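Local coordinates for protein peptidase M14, carboxypeptidase A (Thermoplasmatales archaeon SCGC AB-540-F20, PDB 4XED) that probably cleaves C-terminal residues from peptides as an M14-family carboxypeptidase, and carries a calcium-binding PKD domain of beta-sandwich fold, at residues N4-G18 and D82-T96. Sequence-based numbering, arbitrary orientation.
Sequences NDPPNIPNVTGPTNG and DILNYESSWGTLEVT. With CA (calcium ion), chain B.
Asp82 and Asn4 share a calcium ion at one end of the PKD beta sandwich, where two distant parts of the chain run side by side along the edges of its two sheets. Asp82 OD2 and Asn4 OD1 both bind the metal, as does Asp5 O; Asp32, Asn34 and Asp36 complete the site. Asn4 ND2 also donates to Asp82 OD2 (2.9 Å), on the syn side of the carboxylate, so the amide grips metal and ligand together. The other carboxylate oxygen, Asp82 OD1, accepts Tyr86 N at 3.0 Å across the type I turn Asp82-Asn85, fixing the rotation of the group. The Tyr86 ring, swung away from its own amide nitrogen (chi1 -152°), turns one face against Pro6, whose CD lies over it in a CH-pi contact, 3.9 Å from the centroid, while Asn4 O meets the ring edge. Ser88 CB packs against Pro7 O, and Ile9 CG2 lies on Gly91 N at 3.4 Å. Edge strands of different sheets, 91-96 and 11-13 run in nearly the same direction (20°) and meet through side chains: Leu93 reaches Val12 CG1 with CB and Thr16 CG2 with CD1, and CD2 lies against Val12 O and Gly14 N. An alanine here would probably leave Thr16 CG2 and the Val12-Gly14 backbone without their covering methyls. Thr96 and Asn17 form a single backbone bridge: Thr96 N donates almost straight to Thr16 O (2.8 Å, 174°), and Thr96 O accepts Gly18 N at 3.2 Å.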
# COMPACT_ATOMS: atom_id res chain seq x y z
N ASN A 4 -22.23 -5.82 6.16
CA ASN A 4 -20.91 -5.20 5.99
C ASN A 4 -20.30 -5.54 4.65
O ASN A 4 -20.41 -6.67 4.16
CB ASN A 4 -19.98 -5.65 7.10
CG ASN A 4 -18.65 -4.98 7.03
OD1 ASN A 4 -18.57 -3.77 6.89
ND2 ASN A 4 -17.59 -5.77 7.13
N ASP A 5 -19.65 -4.54 4.06
CA ASP A 5 -18.92 -4.73 2.80
C ASP A 5 -17.43 -4.55 3.04
O ASP A 5 -17.05 -3.79 3.93
CB ASP A 5 -19.42 -3.70 1.77
CG ASP A 5 -20.92 -3.72 1.62
OD1 ASP A 5 -21.44 -4.75 1.16
OD2 ASP A 5 -21.59 -2.71 2.00
N PRO A 6 -16.58 -5.20 2.23
CA PRO A 6 -15.13 -5.01 2.40
C PRO A 6 -14.68 -3.69 1.82
O PRO A 6 -15.38 -3.10 0.98
CB PRO A 6 -14.53 -6.17 1.60
CG PRO A 6 -15.49 -6.38 0.51
CD PRO A 6 -16.87 -6.06 1.07
N PRO A 7 -13.51 -3.22 2.25
CA PRO A 7 -13.01 -2.00 1.62
C PRO A 7 -12.80 -2.20 0.13
O PRO A 7 -12.60 -3.33 -0.37
CB PRO A 7 -11.66 -1.77 2.32
CG PRO A 7 -11.76 -2.48 3.62
CD PRO A 7 -12.60 -3.70 3.31
N ASN A 8 -12.85 -1.07 -0.57
CA ASN A 8 -12.43 -1.04 -1.95
C ASN A 8 -10.94 -1.33 -2.09
O ASN A 8 -10.17 -1.23 -1.13
CB ASN A 8 -12.83 0.30 -2.55
CG ASN A 8 -14.32 0.41 -2.62
OD1 ASN A 8 -14.98 -0.46 -3.18
ND2 ASN A 8 -14.88 1.42 -1.99
N ILE A 9 -10.52 -1.68 -3.28
CA ILE A 9 -9.13 -1.98 -3.50
C ILE A 9 -8.30 -0.70 -3.37
O ILE A 9 -8.62 0.34 -4.00
CB ILE A 9 -8.96 -2.53 -4.92
CG1 ILE A 9 -9.75 -3.82 -5.08
CG2 ILE A 9 -7.53 -2.81 -5.20
CD1 ILE A 9 -9.80 -4.37 -6.50
N PRO A 10 -7.19 -0.75 -2.61
CA PRO A 10 -6.40 0.47 -2.48
C PRO A 10 -5.72 0.92 -3.75
O PRO A 10 -5.38 0.12 -4.63
CB PRO A 10 -5.35 0.09 -1.43
CG PRO A 10 -6.03 -0.99 -0.60
CD PRO A 10 -6.79 -1.76 -1.60
N ASN A 11 -5.49 2.22 -3.79
CA ASN A 11 -4.67 2.86 -4.80
C ASN A 11 -3.30 3.19 -4.21
O ASN A 11 -3.20 3.62 -3.06
CB ASN A 11 -5.35 4.15 -5.27
CG ASN A 11 -6.60 3.90 -6.05
OD1 ASN A 11 -6.54 3.57 -7.24
ND2 ASN A 11 -7.74 3.94 -5.36
N VAL A 12 -2.26 3.04 -5.04
CA VAL A 12 -0.87 3.31 -4.69
C VAL A 12 -0.23 4.18 -5.77
O VAL A 12 -0.16 3.73 -6.92
CB VAL A 12 -0.03 2.00 -4.60
CG1 VAL A 12 1.38 2.31 -4.13
CG2 VAL A 12 -0.72 0.93 -3.75
N THR A 13 0.23 5.38 -5.44
CA THR A 13 0.95 6.19 -6.42
C THR A 13 2.30 6.61 -5.87
O THR A 13 2.46 6.84 -4.68
CB THR A 13 0.14 7.44 -6.90
OG1 THR A 13 -0.13 8.31 -5.80
CG2 THR A 13 -1.17 7.03 -7.54
N GLY A 14 3.27 6.76 -6.77
CA GLY A 14 4.58 7.24 -6.40
C GLY A 14 5.52 6.90 -7.55
O GLY A 14 5.08 6.44 -8.61
N PRO A 15 6.82 7.17 -7.36
CA PRO A 15 7.79 6.97 -8.44
C PRO A 15 7.90 5.50 -8.85
O PRO A 15 8.02 4.61 -8.00
CB PRO A 15 9.09 7.45 -7.84
CG PRO A 15 8.75 8.21 -6.70
CD PRO A 15 7.42 7.79 -6.18
N THR A 16 7.92 5.26 -10.15
CA THR A 16 7.98 3.89 -10.68
C THR A 16 9.36 3.53 -11.20
O THR A 16 9.58 2.41 -11.66
CB THR A 16 6.93 3.64 -11.79
OG1 THR A 16 7.21 4.51 -12.86
CG2 THR A 16 5.52 3.87 -11.29
N ASN A 17 10.28 4.50 -11.16
CA ASN A 17 11.67 4.26 -11.50
C ASN A 17 12.48 5.18 -10.61
O ASN A 17 12.07 6.31 -10.34
CB ASN A 17 11.95 4.54 -12.98
CG ASN A 17 13.12 3.74 -13.52
OD1 ASN A 17 14.20 3.70 -12.91
ND2 ASN A 17 12.91 3.08 -14.66
N GLY A 18 13.61 4.70 -10.15
CA GLY A 18 14.47 5.50 -9.31
C GLY A 18 15.85 4.93 -9.24
O GLY A 18 16.24 4.05 -10.03
N ASP A 82 -11.40 -3.80 6.99
CA ASP A 82 -12.11 -2.97 7.93
C ASP A 82 -12.04 -3.53 9.36
O ASP A 82 -11.35 -4.48 9.62
CB ASP A 82 -13.54 -2.74 7.44
CG ASP A 82 -14.39 -4.00 7.33
OD1 ASP A 82 -14.06 -5.05 7.90
OD2 ASP A 82 -15.46 -3.90 6.69
N ILE A 83 -12.78 -2.91 10.28
CA ILE A 83 -12.73 -3.26 11.69
C ILE A 83 -13.27 -4.66 11.92
O ILE A 83 -12.83 -5.34 12.85
CB ILE A 83 -13.50 -2.22 12.55
CG1 ILE A 83 -12.89 -0.84 12.33
CG2 ILE A 83 -13.50 -2.60 14.02
CD1 ILE A 83 -11.35 -0.77 12.45
N LEU A 84 -14.19 -5.10 11.07
CA LEU A 84 -14.70 -6.47 11.08
C LEU A 84 -13.82 -7.48 10.33
O LEU A 84 -14.19 -8.64 10.16
CB LEU A 84 -16.13 -6.49 10.53
CG LEU A 84 -17.17 -5.82 11.44
CD1 LEU A 84 -18.45 -5.54 10.69
CD2 LEU A 84 -17.48 -6.64 12.71
N ASN A 85 -12.65 -7.03 9.89
CA ASN A 85 -11.64 -7.89 9.27
C ASN A 85 -12.01 -8.43 7.90
O ASN A 85 -11.40 -9.40 7.44
CB ASN A 85 -11.18 -8.96 10.26
CG ASN A 85 -10.53 -8.35 11.46
OD1 ASN A 85 -9.61 -7.56 11.34
ND2 ASN A 85 -11.05 -8.68 12.65
N TYR A 86 -12.92 -7.74 7.23
CA TYR A 86 -13.30 -8.07 5.86
C TYR A 86 -12.24 -7.44 4.95
O TYR A 86 -12.05 -6.22 4.97
CB TYR A 86 -14.69 -7.52 5.59
CG TYR A 86 -15.54 -8.25 4.57
CD1 TYR A 86 -15.10 -9.35 3.88
CD2 TYR A 86 -16.83 -7.81 4.31
CE1 TYR A 86 -15.93 -10.01 2.95
CE2 TYR A 86 -17.67 -8.45 3.39
CZ TYR A 86 -17.20 -9.54 2.71
OH TYR A 86 -18.02 -10.19 1.80
N GLU A 87 -11.57 -8.27 4.16
CA GLU A 87 -10.41 -7.83 3.40
C GLU A 87 -10.71 -7.53 1.94
O GLU A 87 -11.42 -8.28 1.26
CB GLU A 87 -9.29 -8.88 3.45
CG GLU A 87 -8.68 -9.19 4.83
CD GLU A 87 -7.41 -10.09 4.80
OE1 GLU A 87 -6.65 -10.07 3.80
OE2 GLU A 87 -7.16 -10.79 5.81
N SER A 88 -10.08 -6.48 1.42
CA SER A 88 -10.10 -6.13 0.00
C SER A 88 -9.13 -6.97 -0.82
O SER A 88 -8.30 -7.69 -0.30
CB SER A 88 -9.72 -4.66 -0.17
OG SER A 88 -8.32 -4.47 -0.06
N SER A 89 -9.23 -6.82 -2.13
CA SER A 89 -8.21 -7.26 -3.07
C SER A 89 -7.00 -6.30 -3.06
O SER A 89 -7.03 -5.30 -2.37
CB SER A 89 -8.80 -7.41 -4.47
OG SER A 89 -9.57 -8.59 -4.52
N TRP A 90 -5.97 -6.60 -3.84
CA TRP A 90 -4.76 -5.82 -3.79
C TRP A 90 -4.70 -4.78 -4.90
O TRP A 90 -5.01 -5.09 -6.07
CB TRP A 90 -3.58 -6.73 -4.05
CG TRP A 90 -3.29 -7.86 -3.14
CD1 TRP A 90 -3.67 -9.16 -3.28
CD2 TRP A 90 -2.45 -7.80 -1.98
NE1 TRP A 90 -3.13 -9.91 -2.28
CE2 TRP A 90 -2.37 -9.11 -1.47
CE3 TRP A 90 -1.76 -6.78 -1.33
CZ2 TRP A 90 -1.62 -9.42 -0.34
CZ3 TRP A 90 -0.99 -7.11 -0.21
CH2 TRP A 90 -0.93 -8.42 0.26
N GLY A 91 -4.25 -3.58 -4.56
CA GLY A 91 -3.81 -2.61 -5.55
C GLY A 91 -2.32 -2.80 -5.73
O GLY A 91 -1.64 -3.25 -4.79
N THR A 92 -1.79 -2.52 -6.92
CA THR A 92 -0.39 -2.77 -7.21
C THR A 92 0.26 -1.68 -8.05
O THR A 92 -0.41 -1.03 -8.89
CB THR A 92 -0.17 -4.14 -7.93
OG1 THR A 92 -0.46 -4.04 -9.32
CG2 THR A 92 -1.02 -5.26 -7.32
N LEU A 93 1.55 -1.47 -7.80
CA LEU A 93 2.39 -0.55 -8.57
C LEU A 93 3.75 -1.17 -8.72
O LEU A 93 4.39 -1.53 -7.73
CB LEU A 93 2.52 0.77 -7.81
CG LEU A 93 3.24 1.90 -8.54
CD1 LEU A 93 2.47 2.41 -9.76
CD2 LEU A 93 3.54 3.06 -7.60
N GLU A 94 4.23 -1.23 -9.96
CA GLU A 94 5.55 -1.80 -10.26
C GLU A 94 6.62 -0.70 -10.22
O GLU A 94 6.53 0.30 -10.95
CB GLU A 94 5.50 -2.48 -11.61
CG GLU A 94 6.78 -3.06 -12.09
CD GLU A 94 6.79 -3.21 -13.61
OE1 GLU A 94 7.08 -2.21 -14.33
OE2 GLU A 94 6.51 -4.34 -14.07
N VAL A 95 7.64 -0.91 -9.40
CA VAL A 95 8.71 0.07 -9.22
C VAL A 95 10.04 -0.55 -9.66
O VAL A 95 10.45 -1.61 -9.16
CB VAL A 95 8.81 0.43 -7.74
CG1 VAL A 95 9.93 1.40 -7.49
CG2 VAL A 95 7.47 1.06 -7.27
N THR A 96 10.71 0.11 -10.60
CA THR A 96 11.97 -0.38 -11.16
C THR A 96 13.16 0.38 -10.55
O THR A 96 13.18 1.59 -10.50
CB THR A 96 11.97 -0.23 -12.69
OG1 THR A 96 10.86 -0.97 -13.22
CG2 THR A 96 13.24 -0.76 -13.28
CA CA B . -16.96 -2.34 5.73
O HOH W 1 -11.87 -5.68 -2.82